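Local coordinates for protein putative branched-chain amino acid aminotransferase IlvE (PDB 4DQN) that probably transfers the amino group of leucine, isoleucine or valine to 2-oxoglutarate with the help of pyridoxal 5'-phosphate, as a class-IV aminotransferase, at residues Leu14-His19 and Thr126-Pro131; Glu59-Leu64 and Gly191-Ser196; Gly163-Thr168 and Val317-Tyr322; Glu261-Met266 and Tyr322-Gly327; Tyr25-Tyr28 and Trp34-Gly37. All blocks are in the same frame, centred on the assembly; numbering follows the deposited sequence.

Interaction 1: Leu14-His19 and Thr126-Pro131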
# COMPACT_ATOMS: atom_id res chain seq x y z
N LEU A 14 0.62 -4.30 29.99
CA LEU A 14 0.97 -4.44 28.60
C LEU A 14 0.05 -3.47 27.92
O LEU A 14 -1.07 -3.21 28.39
CB LEU A 14 0.64 -5.84 28.08
CG LEU A 14 1.42 -6.95 28.75
CD1 LEU A 14 1.03 -8.27 28.14
CD2 LEU A 14 2.92 -6.71 28.64
N GLY A 15 0.50 -2.90 26.82
CA GLY A 15 -0.42 -2.15 26.01
C GLY A 15 -0.66 -3.03 24.81
O GLY A 15 -0.93 -4.24 24.95
N PHE A 16 -0.54 -2.42 23.64
CA PHE A 16 -0.63 -3.14 22.40
C PHE A 16 0.65 -2.79 21.65
O PHE A 16 0.75 -1.71 21.07
CB PHE A 16 -1.86 -2.66 21.64
CG PHE A 16 -2.24 -3.54 20.48
CD1 PHE A 16 -1.81 -3.23 19.19
CD2 PHE A 16 -3.06 -4.65 20.67
CE1 PHE A 16 -2.16 -4.02 18.11
CE2 PHE A 16 -3.42 -5.46 19.59
CZ PHE A 16 -2.96 -5.15 18.30
N GLU A 17 1.63 -3.68 21.69
CA GLU A 17 2.90 -3.42 21.02
C GLU A 17 3.63 -4.74 20.72
O GLU A 17 3.28 -5.79 21.26
CB GLU A 17 3.79 -2.53 21.88
CG GLU A 17 4.38 -3.23 23.08
CD GLU A 17 5.22 -2.29 23.94
OE1 GLU A 17 5.54 -2.68 25.09
OE2 GLU A 17 5.56 -1.18 23.47
N TYR A 18 4.65 -4.67 19.87
CA TYR A 18 5.41 -5.85 19.50
C TYR A 18 6.22 -6.37 20.67
O TYR A 18 6.81 -5.59 21.41
CB TYR A 18 6.38 -5.51 18.35
CG TYR A 18 7.21 -6.71 17.92
CD1 TYR A 18 6.64 -7.73 17.14
CD2 TYR A 18 8.54 -6.83 18.29
CE1 TYR A 18 7.39 -8.84 16.75
CE2 TYR A 18 9.30 -7.94 17.90
CZ TYR A 18 8.72 -8.93 17.13
OH TYR A 18 9.47 -10.04 16.75
N HIS A 19 6.25 -7.69 20.81
CA HIS A 19 7.20 -8.40 21.66
C HIS A 19 7.78 -9.50 20.80
O HIS A 19 7.06 -10.09 19.99
CB HIS A 19 6.51 -9.03 22.87
CG HIS A 19 5.76 -8.06 23.73
ND1 HIS A 19 6.17 -7.73 25.01
CD2 HIS A 19 4.64 -7.33 23.49
CE1 HIS A 19 5.33 -6.84 25.52
NE2 HIS A 19 4.40 -6.58 24.62
N THR A 126 -4.55 -10.84 26.47
CA THR A 126 -4.64 -11.96 25.54
C THR A 126 -3.33 -12.14 24.79
O THR A 126 -2.42 -11.31 24.89
CB THR A 126 -5.74 -11.71 24.49
OG1 THR A 126 -5.47 -10.47 23.80
CG2 THR A 126 -7.12 -11.63 25.14
N LEU A 127 -3.22 -13.23 24.04
CA LEU A 127 -2.09 -13.40 23.13
C LEU A 127 -2.55 -12.96 21.74
O LEU A 127 -3.40 -13.60 21.13
CB LEU A 127 -1.62 -14.86 23.09
CG LEU A 127 -0.33 -15.05 22.26
CD1 LEU A 127 0.86 -14.46 22.99
CD2 LEU A 127 -0.08 -16.53 21.93
N TYR A 128 -1.99 -11.86 21.25
CA TYR A 128 -2.36 -11.37 19.93
C TYR A 128 -1.53 -12.06 18.85
O TYR A 128 -0.30 -12.12 18.95
CB TYR A 128 -2.16 -9.85 19.86
CG TYR A 128 -2.53 -9.24 18.52
CD1 TYR A 128 -3.86 -9.11 18.12
CD2 TYR A 128 -1.54 -8.78 17.65
CE1 TYR A 128 -4.20 -8.55 16.89
CE2 TYR A 128 -1.86 -8.21 16.43
CZ TYR A 128 -3.18 -8.10 16.06
OH TYR A 128 -3.50 -7.54 14.84
N LEU A 129 -2.20 -12.59 17.84
CA LEU A 129 -1.54 -13.25 16.72
C LEU A 129 -1.59 -12.32 15.52
O LEU A 129 -2.63 -11.75 15.21
CB LEU A 129 -2.29 -14.54 16.36
CG LEU A 129 -1.80 -15.82 17.04
CD1 LEU A 129 -1.74 -15.65 18.53
CD2 LEU A 129 -2.70 -17.00 16.71
N ARG A 130 -0.45 -12.18 14.85
CA ARG A 130 -0.34 -11.41 13.62
C ARG A 130 0.13 -12.29 12.45
O ARG A 130 1.35 -12.47 12.24
CB ARG A 130 0.63 -10.25 13.82
CG ARG A 130 0.88 -9.42 12.56
CD ARG A 130 -0.39 -8.67 12.16
NE ARG A 130 -0.02 -7.31 11.88
CZ ARG A 130 -0.52 -6.24 12.48
NH1 ARG A 130 -1.49 -6.33 13.40
NH2 ARG A 130 -0.07 -5.08 12.11
N PRO A 131 -0.83 -12.87 11.70
CA PRO A 131 -0.50 -13.54 10.44
C PRO A 131 -0.15 -12.50 9.39
O PRO A 131 -0.75 -11.42 9.36
CB PRO A 131 -1.81 -14.28 10.07
CG PRO A 131 -2.60 -14.34 11.37
CD PRO A 131 -2.24 -13.08 12.09
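Phe16 points an edge of its ring at the face of Tyr128, an edge-to-face (T-shaped) aromatic pair with centroids 4.8 Å apart and planes inclined at 61°. The tight part is small: CZ of Phe16 sits over the centre of the tyrosine ring and comes within 3.7 Å of Tyr128 CZ, while CE2 of Phe16 lies 4.0 Å from Tyr128 CG. Tyr128 offers its ring because CG stands anti to its own backbone N (chi1 -180°), which sends the ring out from strand 126-136 toward the loop. At the hydroxyl end Arg130 NH1 meets Tyr128 OH in the plane of the ring at 2.8 Å, a weak bond with an angle of 125°. Arg130 NE is in turn held by His55 of the second subunit, and Ile140 of that subunit packs on Phe16, Tyr128 and Arg130 alike. The contact is looser on the loop side. Phe16 remains partly exposed, its loop has no regular secondary structure, and the exposed Gly15 and Glu17 flank it in sequence; no hydrogen bond joins the two segments. Tyr128, by contrast, is buried, with its side chain about 6 Å from that of Lys188, the predicted attachment point of pyridoxal phosphate. An N-terminal loop closing over a sheet tyrosine, completed by the partner subunit, fits the edge of the cofactor pocket in a class-IV aminotransferase dimer.

Interaction 2: Glu59-Leu64 and Gly191-Ser196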
# COMPACT_ATOMS: atom_id res chain seq x y z
N GLU A 59 1.13 -7.25 0.03
CA GLU A 59 1.22 -7.68 1.42
C GLU A 59 -0.16 -7.60 2.06
O GLU A 59 -1.00 -6.78 1.67
CB GLU A 59 2.19 -6.76 2.17
CG GLU A 59 1.73 -5.30 2.15
CD GLU A 59 2.73 -4.35 2.76
OE1 GLU A 59 2.30 -3.41 3.48
OE2 GLU A 59 3.95 -4.52 2.52
N ALA A 60 -0.38 -8.47 3.05
CA ALA A 60 -1.65 -8.51 3.75
C ALA A 60 -1.42 -9.07 5.13
O ALA A 60 -0.45 -9.80 5.37
CB ALA A 60 -2.63 -9.39 3.00
N PHE A 61 -2.30 -8.74 6.07
CA PHE A 61 -2.15 -9.29 7.40
C PHE A 61 -3.50 -9.56 8.03
O PHE A 61 -4.54 -9.17 7.51
CB PHE A 61 -1.26 -8.40 8.28
CG PHE A 61 -1.90 -7.09 8.69
CD1 PHE A 61 -2.62 -6.99 9.88
CD2 PHE A 61 -1.75 -5.96 7.90
CE1 PHE A 61 -3.19 -5.78 10.27
CE2 PHE A 61 -2.32 -4.75 8.28
CZ PHE A 61 -3.04 -4.66 9.46
N GLU A 62 -3.46 -10.30 9.14
CA GLU A 62 -4.64 -10.53 9.95
C GLU A 62 -4.30 -10.22 11.40
O GLU A 62 -3.14 -9.91 11.74
CB GLU A 62 -5.13 -11.97 9.81
CG GLU A 62 -6.09 -12.13 8.66
CD GLU A 62 -7.37 -11.33 8.86
OE1 GLU A 62 -7.79 -11.16 10.04
OE2 GLU A 62 -7.97 -10.90 7.85
N GLY A 63 -5.32 -10.28 12.24
CA GLY A 63 -5.15 -10.05 13.66
C GLY A 63 -6.22 -10.84 14.38
O GLY A 63 -7.41 -10.72 14.05
N LEU A 64 -5.81 -11.65 15.35
CA LEU A 64 -6.77 -12.44 16.11
C LEU A 64 -6.15 -12.76 17.45
O LEU A 64 -4.94 -12.68 17.62
CB LEU A 64 -7.19 -13.71 15.36
CG LEU A 64 -6.16 -14.81 15.03
CD1 LEU A 64 -6.86 -16.12 14.68
CD2 LEU A 64 -5.20 -14.39 13.91
N GLY A 191 -1.33 -0.99 2.15
CA GLY A 191 -1.57 0.25 1.41
C GLY A 191 -2.62 1.14 2.07
O GLY A 191 -2.49 2.37 2.09
N ASN A 192 -3.67 0.52 2.60
CA ASN A 192 -4.74 1.26 3.28
C ASN A 192 -4.20 1.92 4.53
O ASN A 192 -4.60 3.03 4.88
CB ASN A 192 -5.90 0.33 3.67
CG ASN A 192 -6.49 -0.40 2.49
OD1 ASN A 192 -6.30 0.00 1.34
ND2 ASN A 192 -7.23 -1.49 2.77
N TYR A 193 -3.31 1.22 5.22
CA TYR A 193 -2.77 1.73 6.48
C TYR A 193 -1.77 2.86 6.26
O TYR A 193 -1.75 3.84 7.02
CB TYR A 193 -2.17 0.59 7.30
CG TYR A 193 -3.22 -0.32 7.90
CD1 TYR A 193 -3.82 -1.32 7.14
CD2 TYR A 193 -3.62 -0.19 9.23
CE1 TYR A 193 -4.78 -2.16 7.67
CE2 TYR A 193 -4.58 -1.03 9.78
CZ TYR A 193 -5.16 -2.01 8.99
OH TYR A 193 -6.12 -2.87 9.52
N ALA A 194 -0.95 2.72 5.22
CA ALA A 194 -0.01 3.80 4.86
C ALA A 194 -0.73 5.13 4.62
O ALA A 194 -0.28 6.19 5.06
CB ALA A 194 0.82 3.40 3.61
N ALA A 195 -1.85 5.05 3.91
CA ALA A 195 -2.66 6.24 3.64
C ALA A 195 -3.20 6.85 4.93
O ALA A 195 -3.44 8.06 4.99
CB ALA A 195 -3.80 5.89 2.69
N SER A 196 -3.37 6.02 5.96
CA SER A 196 -3.92 6.47 7.24
C SER A 196 -2.89 7.09 8.20
O SER A 196 -3.26 7.66 9.23
CB SER A 196 -4.62 5.31 7.96
OG SER A 196 -3.67 4.48 8.61
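Phe61 and Tyr193 meet ring to ring, the CZ corner of the phenylalanine resting over one face of the tyrosine. Phe61 CZ lies 3.4 Å from Tyr193 CZ, and Phe61 CE2 is 3.6 Å from Tyr193 CE1. The planes are inclined at 54° with centroids 5.0 Å apart, an oblique meeting that is neither a stack nor a T-shaped pair. Phe61 CZ also lies 3.6 Å from Tyr193 OH. The two side chains approach from opposite directions, Phe61 from strand 59-68 and Tyr193 from helix 190-205. Phe61 carries CG between its backbone N and carbonyl carbon (chi1 71°), and this rotation brings the far end of the ring close to the helix although its CB does not face it.

In the next shell, Tyr193 OH is hydrogen-bonded to Lys188 NZ, and the tyrosine ring forms a cation-pi pair with Arg178. Phe61 is held through its backbone, which is bonded to Lys188, and its ring packs on Arg130. Tyr56 of the second subunit brings its ring against Tyr193. One turn on along the helix, Ser196 OG donates to Tyr193 O at 2.6 Å, in the carbonyl plane and on a lone pair, tying the serine back to the tyrosine's own peptide.

Both rings are buried, and Lys188 is the predicted attachment point of pyridoxal phosphate, with no cofactor attached here. The ring of Phe61 therefore covers part of one face of a tyrosine whose hydroxyl bonds the predicted cofactor lysine.

Interaction 3: Gly163-Thr168 and Val317-Tyr322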
# COMPACT_ATOMS: atom_id res chain seq x y z
N GLY A 163 -10.04 -0.40 34.17
CA GLY A 163 -10.70 0.80 34.66
C GLY A 163 -12.12 0.82 34.11
O GLY A 163 -12.90 1.72 34.40
N GLY A 164 -12.44 -0.21 33.32
CA GLY A 164 -13.73 -0.30 32.67
C GLY A 164 -13.72 0.35 31.30
O GLY A 164 -12.75 1.02 30.93
N LEU A 165 -14.80 0.15 30.54
CA LEU A 165 -14.97 0.80 29.25
C LEU A 165 -14.96 2.32 29.43
O LEU A 165 -15.56 2.84 30.37
CB LEU A 165 -16.30 0.39 28.62
CG LEU A 165 -16.37 -1.00 27.99
CD1 LEU A 165 -17.80 -1.37 27.64
CD2 LEU A 165 -15.50 -1.03 26.76
N ALA A 166 -14.27 3.02 28.52
CA ALA A 166 -14.21 4.47 28.59
C ALA A 166 -14.30 5.10 27.20
O ALA A 166 -13.68 4.62 26.25
CB ALA A 166 -12.93 4.91 29.28
N PRO A 167 -15.07 6.20 27.09
CA PRO A 167 -15.28 6.83 25.78
C PRO A 167 -14.07 7.63 25.37
O PRO A 167 -13.35 8.14 26.24
CB PRO A 167 -16.47 7.78 26.03
CG PRO A 167 -16.97 7.47 27.42
CD PRO A 167 -15.80 6.89 28.16
N THR A 168 -13.82 7.74 24.07
CA THR A 168 -12.82 8.67 23.55
C THR A 168 -13.42 9.41 22.36
O THR A 168 -14.46 9.00 21.83
CB THR A 168 -11.50 7.98 23.11
OG1 THR A 168 -11.75 7.11 22.00
CG2 THR A 168 -10.88 7.19 24.26
N VAL A 317 -26.29 -0.17 26.34
CA VAL A 317 -26.36 -1.18 25.29
C VAL A 317 -24.95 -1.58 24.88
O VAL A 317 -24.66 -2.77 24.69
CB VAL A 317 -27.18 -0.69 24.06
CG1 VAL A 317 -27.16 -1.73 22.93
CG2 VAL A 317 -28.62 -0.37 24.47
N THR A 318 -24.07 -0.59 24.76
CA THR A 318 -22.65 -0.85 24.50
C THR A 318 -22.09 -1.75 25.60
O THR A 318 -21.43 -2.75 25.32
CB THR A 318 -21.82 0.46 24.43
OG1 THR A 318 -22.27 1.26 23.33
CG2 THR A 318 -20.34 0.15 24.24
N HIS A 319 -22.39 -1.42 26.85
CA HIS A 319 -21.94 -2.24 27.98
C HIS A 319 -22.39 -3.69 27.85
O HIS A 319 -21.62 -4.61 28.10
CB HIS A 319 -22.47 -1.67 29.29
CG HIS A 319 -21.48 -0.82 30.03
ND1 HIS A 319 -21.64 0.54 30.21
CD2 HIS A 319 -20.32 -1.15 30.66
CE1 HIS A 319 -20.62 1.01 30.90
NE2 HIS A 319 -19.80 0.01 31.19
N LYS A 320 -23.65 -3.87 27.47
CA LYS A 320 -24.25 -5.21 27.39
C LYS A 320 -23.63 -6.04 26.27
O LYS A 320 -23.41 -7.24 26.43
CB LYS A 320 -25.77 -5.09 27.15
CG LYS A 320 -26.59 -4.98 28.43
CD LYS A 320 -27.94 -4.34 28.15
CE LYS A 320 -28.57 -4.88 26.88
NZ LYS A 320 -29.77 -4.08 26.44
N LEU A 321 -23.38 -5.40 25.14
CA LEU A 321 -22.76 -6.07 24.01
C LEU A 321 -21.32 -6.43 24.33
O LEU A 321 -20.86 -7.53 23.99
CB LEU A 321 -22.81 -5.18 22.76
CG LEU A 321 -24.20 -4.94 22.18
CD1 LEU A 321 -24.18 -3.81 21.13
CD2 LEU A 321 -24.73 -6.20 21.56
N TYR A 322 -20.61 -5.51 24.98
CA TYR A 322 -19.21 -5.74 25.37
C TYR A 322 -19.10 -6.92 26.33
O TYR A 322 -18.27 -7.82 26.13
CB TYR A 322 -18.62 -4.48 26.02
CG TYR A 322 -17.17 -4.62 26.48
CD1 TYR A 322 -16.12 -4.33 25.61
CD2 TYR A 322 -16.86 -5.04 27.77
CE1 TYR A 322 -14.79 -4.45 26.03
CE2 TYR A 322 -15.54 -5.17 28.19
CZ TYR A 322 -14.51 -4.87 27.32
OH TYR A 322 -13.19 -4.99 27.73
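Leu165 lays both of its methyl groups against the Tyr322 ring, and apolar contact of this kind makes up most of the interface. Leu165 CD1 takes the inner end of the side chain, 3.5 Å from Tyr322 CG and 3.6 Å from Tyr322 CB. Leu165 CD2 reaches further along the ring and lies 3.5 Å from Tyr322 CD1. The two methyls thus lie along one aromatic face, CD1 at the CB end and CD2 nearer the centre, the leucine and the tyrosine running past each other in opposite directions.

The second kind is a CH-pi interaction. Leu165 CD2 stands 3.7 Å from the centroid of the Tyr322 ring, 21° off the ring normal, so it is over the face but displaced toward the rim. A chi1 of 180° puts Tyr322 CG anti to the backbone N and beside the carbonyl carbon, sending the ring out from the helix toward Leu165.

A lighter van der Waals touch comes from His319, one helical turn earlier, whose CD2 is 3.9 Å from Leu165 CD1. The imidazole approaches obliquely, while its ND1 is occupied by weak bonds to the backbone carbonyls of Val314 and Gly315 just before the helix. No hydrogen bond crosses between the segments; within the helix Tyr322 N donates to Thr318 O at 2.9 Å.

The contact lies near the surface, away from the predicted cofactor lysine. Leu165 belongs to the loop leading from strand 147-157 into strand 168-172 and also packs on Pro295, whereas Tyr322 rests on Val292 and Ile293. Loop 163-168 and helix 316-329 are thereby both packed against strand 292-301.

Interaction 4: Glu261-Met266 and Tyr322-Gly327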
# COMPACT_ATOMS: atom_id res chain seq x y z
N GLU A 261 -28.69 -9.47 17.62
CA GLU A 261 -29.92 -10.14 17.22
C GLU A 261 -30.23 -11.34 18.10
O GLU A 261 -31.30 -11.41 18.72
CB GLU A 261 -29.85 -10.59 15.75
CG GLU A 261 -31.13 -11.29 15.25
CD GLU A 261 -31.06 -11.71 13.79
OE1 GLU A 261 -30.14 -11.27 13.07
OE2 GLU A 261 -31.94 -12.49 13.35
N HIS A 262 -29.31 -12.30 18.16
CA HIS A 262 -29.63 -13.61 18.73
C HIS A 262 -29.57 -13.69 20.26
O HIS A 262 -30.06 -14.65 20.86
CB HIS A 262 -28.77 -14.70 18.07
CG HIS A 262 -28.99 -14.82 16.60
ND1 HIS A 262 -30.19 -15.21 16.06
CD2 HIS A 262 -28.17 -14.59 15.54
CE1 HIS A 262 -30.11 -15.22 14.74
NE2 HIS A 262 -28.89 -14.84 14.40
N ARG A 263 -28.97 -12.69 20.89
CA ARG A 263 -28.91 -12.65 22.35
C ARG A 263 -29.79 -11.54 22.90
O ARG A 263 -30.37 -11.66 23.99
CB ARG A 263 -27.47 -12.43 22.83
CG ARG A 263 -26.49 -13.51 22.42
CD ARG A 263 -26.82 -14.80 23.12
NE ARG A 263 -25.62 -15.56 23.45
CZ ARG A 263 -25.14 -16.48 22.64
NH1 ARG A 263 -25.77 -16.69 21.52
NH2 ARG A 263 -24.06 -17.19 22.94
N PHE A 264 -29.89 -10.44 22.16
CA PHE A 264 -30.58 -9.27 22.70
C PHE A 264 -31.88 -8.91 21.98
O PHE A 264 -32.58 -7.98 22.38
CB PHE A 264 -29.63 -8.08 22.77
CG PHE A 264 -28.48 -8.30 23.72
CD1 PHE A 264 -27.24 -8.71 23.24
CD2 PHE A 264 -28.65 -8.13 25.09
CE1 PHE A 264 -26.18 -8.93 24.12
CE2 PHE A 264 -27.60 -8.35 25.97
CZ PHE A 264 -26.36 -8.74 25.48
N GLY A 265 -32.22 -9.66 20.94
CA GLY A 265 -33.47 -9.46 20.23
C GLY A 265 -33.55 -8.13 19.49
O GLY A 265 -34.65 -7.62 19.23
N MET A 266 -32.38 -7.58 19.14
CA MET A 266 -32.31 -6.30 18.43
C MET A 266 -32.29 -6.52 16.94
O MET A 266 -31.80 -7.54 16.44
CB MET A 266 -31.05 -5.52 18.82
CG MET A 266 -30.91 -5.21 20.30
SD MET A 266 -29.25 -4.61 20.72
CE MET A 266 -29.28 -2.96 20.03
N TYR A 322 -20.61 -5.51 24.98
CA TYR A 322 -19.21 -5.74 25.37
C TYR A 322 -19.10 -6.92 26.33
O TYR A 322 -18.27 -7.82 26.13
CB TYR A 322 -18.62 -4.48 26.02
CG TYR A 322 -17.17 -4.62 26.48
CD1 TYR A 322 -16.12 -4.33 25.61
CD2 TYR A 322 -16.86 -5.04 27.77
CE1 TYR A 322 -14.79 -4.45 26.03
CE2 TYR A 322 -15.54 -5.17 28.19
CZ TYR A 322 -14.51 -4.87 27.32
OH TYR A 322 -13.19 -4.99 27.73
N ASP A 323 -19.92 -6.90 27.38
CA ASP A 323 -19.92 -7.98 28.37
C ASP A 323 -20.18 -9.35 27.72
O ASP A 323 -19.50 -10.33 28.02
CB ASP A 323 -20.95 -7.71 29.48
CG ASP A 323 -20.51 -6.59 30.41
OD1 ASP A 323 -19.33 -6.20 30.34
OD2 ASP A 323 -21.34 -6.12 31.23
N GLU A 324 -21.15 -9.40 26.81
CA GLU A 324 -21.53 -10.65 26.17
C GLU A 324 -20.47 -11.14 25.18
O GLU A 324 -20.16 -12.34 25.14
CB GLU A 324 -22.89 -10.51 25.47
CG GLU A 324 -23.48 -11.81 24.94
CD GLU A 324 -24.22 -12.62 26.00
OE1 GLU A 324 -24.25 -12.21 27.19
OE2 GLU A 324 -24.80 -13.67 25.64
N LEU A 325 -19.90 -10.24 24.39
CA LEU A 325 -18.88 -10.66 23.43
C LEU A 325 -17.61 -11.14 24.12
O LEU A 325 -17.10 -12.22 23.81
CB LEU A 325 -18.53 -9.52 22.46
CG LEU A 325 -17.39 -9.80 21.47
CD1 LEU A 325 -17.76 -10.92 20.52
CD2 LEU A 325 -17.01 -8.52 20.69
N THR A 326 -17.09 -10.35 25.07
CA THR A 326 -15.88 -10.73 25.79
C THR A 326 -16.13 -11.98 26.65
O THR A 326 -15.25 -12.83 26.78
CB THR A 326 -15.30 -9.58 26.64
OG1 THR A 326 -16.29 -9.12 27.58
CG2 THR A 326 -14.87 -8.42 25.76
N GLY A 327 -17.32 -12.09 27.22
CA GLY A 327 -17.66 -13.29 27.99
C GLY A 327 -17.52 -14.54 27.14
O GLY A 327 -16.97 -15.56 27.57
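Arg263 and Glu324 form the charged part of this contact, a salt bridge in which Arg263 NE donates to Glu324 OE2 at 3.0 Å. The bond is bent, with an angle of 137° at the hydrogen, and the oxygen lies 15° out of the guanidinium plane. Glu324 OE2 accepts on its anti lone pair, away from OE1, and the guanidinium and carboxylate planes stand almost perpendicular. This is a single-point grip through NE, with no paired two-nitrogen arrangement. The bend of the glutamate at chi2 (83°) brings the carboxylate to the arginine, whose own chain is bent as well. Arg263 NH2 has another, weak, bond to Lys334 O.

The apolar part uses the root of the same glutamate. Phe264 meets the aliphatic portion edge-on, with Phe264 CE1 3.9 Å from Glu324 CB and 4.0 Å from Glu324 CG. One side chain thus serves two neighbours, its methylenes the phenylalanine and its carboxylate the arginine.

Bonds within each segment shape both sides. Gly265 N donates to Glu261 O at 3.0 Å, and Gly265, the first residue past the helix to leave helical angles, takes a positive phi. In helix 316-329, the side-chain donor Thr326 OG1 and the backbone Thr326 N reach the carbonyl Tyr322 O from opposite faces of its plane.

This surface contact fastens the end of helix 251-262 to helix 316-329. Phe264 also packs on Lys320 and Leu321, and Leu325 carries the helix-helix packing inward to Leu256 and Leu259.

Interaction 5: Tyr25-Tyr28 and Trp34-Gly37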
# COMPACT_ATOMS: atom_id res chain seq x y z
N TYR A 25 5.45 -19.25 13.44
CA TYR A 25 5.23 -20.14 12.31
C TYR A 25 5.65 -19.45 11.02
O TYR A 25 5.44 -18.24 10.85
CB TYR A 25 3.75 -20.50 12.25
CG TYR A 25 3.28 -21.28 11.04
CD1 TYR A 25 3.01 -20.64 9.83
CD2 TYR A 25 3.05 -22.64 11.13
CE1 TYR A 25 2.55 -21.35 8.73
CE2 TYR A 25 2.59 -23.36 10.04
CZ TYR A 25 2.34 -22.71 8.85
OH TYR A 25 1.86 -23.44 7.78
N ILE A 26 6.23 -20.21 10.09
CA ILE A 26 6.57 -19.68 8.78
C ILE A 26 6.41 -20.76 7.72
O ILE A 26 6.75 -21.93 7.95
CB ILE A 26 8.00 -19.05 8.74
CG1 ILE A 26 8.20 -18.24 7.46
CG2 ILE A 26 9.08 -20.14 8.86
CD1 ILE A 26 9.45 -17.32 7.50
N SER A 27 5.87 -20.38 6.57
CA SER A 27 5.64 -21.31 5.47
C SER A 27 5.96 -20.56 4.20
O SER A 27 5.65 -19.36 4.09
CB SER A 27 4.18 -21.78 5.46
OG SER A 27 3.92 -22.70 4.40
N TYR A 28 6.59 -21.24 3.25
CA TYR A 28 7.00 -20.63 2.00
C TYR A 28 6.19 -21.18 0.84
O TYR A 28 5.91 -22.38 0.79
CB TYR A 28 8.50 -20.87 1.74
CG TYR A 28 9.44 -20.21 2.74
CD1 TYR A 28 9.70 -20.80 3.97
CD2 TYR A 28 10.07 -19.01 2.44
CE1 TYR A 28 10.56 -20.21 4.89
CE2 TYR A 28 10.95 -18.41 3.35
CZ TYR A 28 11.17 -19.02 4.57
OH TYR A 28 12.02 -18.43 5.48
N TRP A 34 2.34 -24.26 -1.30
CA TRP A 34 2.82 -23.97 0.05
C TRP A 34 3.58 -25.18 0.59
O TRP A 34 3.15 -26.31 0.38
CB TRP A 34 1.65 -23.71 1.02
CG TRP A 34 0.96 -22.42 0.80
CD1 TRP A 34 -0.28 -22.23 0.26
CD2 TRP A 34 1.47 -21.11 1.10
NE1 TRP A 34 -0.57 -20.88 0.21
CE2 TRP A 34 0.49 -20.18 0.71
CE3 TRP A 34 2.66 -20.65 1.67
CZ2 TRP A 34 0.67 -18.80 0.88
CZ3 TRP A 34 2.84 -19.27 1.83
CH2 TRP A 34 1.86 -18.37 1.43
N ASP A 35 4.68 -24.95 1.30
CA ASP A 35 5.27 -26.03 2.08
C ASP A 35 4.39 -26.27 3.31
O ASP A 35 3.38 -25.57 3.48
CB ASP A 35 6.74 -25.76 2.46
CG ASP A 35 6.93 -24.59 3.42
OD1 ASP A 35 8.02 -23.98 3.37
OD2 ASP A 35 6.03 -24.26 4.23
N ASP A 36 4.75 -27.25 4.14
CA ASP A 36 3.91 -27.62 5.29
C ASP A 36 3.99 -26.63 6.44
O ASP A 36 3.19 -26.70 7.37
CB ASP A 36 4.32 -28.99 5.83
CG ASP A 36 4.05 -30.12 4.84
OD1 ASP A 36 3.34 -29.89 3.83
OD2 ASP A 36 4.57 -31.23 5.08
N GLY A 37 4.98 -25.74 6.41
CA GLY A 37 5.16 -24.80 7.51
C GLY A 37 6.03 -25.38 8.61
O GLY A 37 6.10 -26.60 8.79
O HOH W 1 8.76 -23.38 6.48
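Trp34 brings the edge of its six-membered ring against the backbone carbonyl of Ser27, with Trp34 CZ3 3.6 Å from Ser27 O; the ring also touches Tyr28, while its NE1 bonds to Gln97 O. This is one side of a beta hairpin, strands 24-30 and 33-40, at the margin of the antiparallel sheet. Asp35 N donates to Tyr28 O at 2.9 Å, but the return bond from Tyr28 N goes to the Asp35 carboxylate. Tyr28 N donates to Asp35 OD1 at 3.1 Å, arriving from above the carboxylate plane, with a weak second arm to OD2. Asp35 OD2 also takes a bond from Gly37 N, two residues on, closing an Asx turn. The carboxylate points back over its own chain because CG sits between the backbone N and the carbonyl carbon (chi1 66°).

Beyond the turn Gly37 CA lies against Ile26 O in a CA-H...O contact of 3.3 Å. Gly37, with no side chain, also comes close enough to lie against the Tyr25 ring, with Gly37 CA 3.6 Å from Tyr25 OH. Lys102 NZ of helix 100-113 gathers Tyr25 OH, Ser27 OG and Asp35 O, fixing the hairpin to the helix. A water donates to both Ile26 O and Asp35 OD1. At the centre, Ser27 OG donates to Asp35 OD2 at 2.6 Å from the face of the carboxylate opposite the one that Gly37 N uses.

Interactions 1, 2 and 5 all reach the seven-stranded antiparallel sheet. Interactions 1 and 2 use its adjacent strands 126-136 and 59-68, have centres 15 Å apart, and join directly through a probable backbone bond of 2.7 Å between Leu129 N and Leu64 O. Interaction 5, the hairpin at one sheet margin, comes first along the chain after residues 14-19. Interactions 3 and 4 share helix 316-329 and Tyr322, with centres 13 Å apart, and their segments alternate in sequence. Interactions 3 and 5 lie on opposite sides of the chain's centre, about 40 Å apart between centres. Interactions 1 and 2 lie by the predicted cofactor lysine and the second subunit, whereas 3, 4 and 5 are packing away from both.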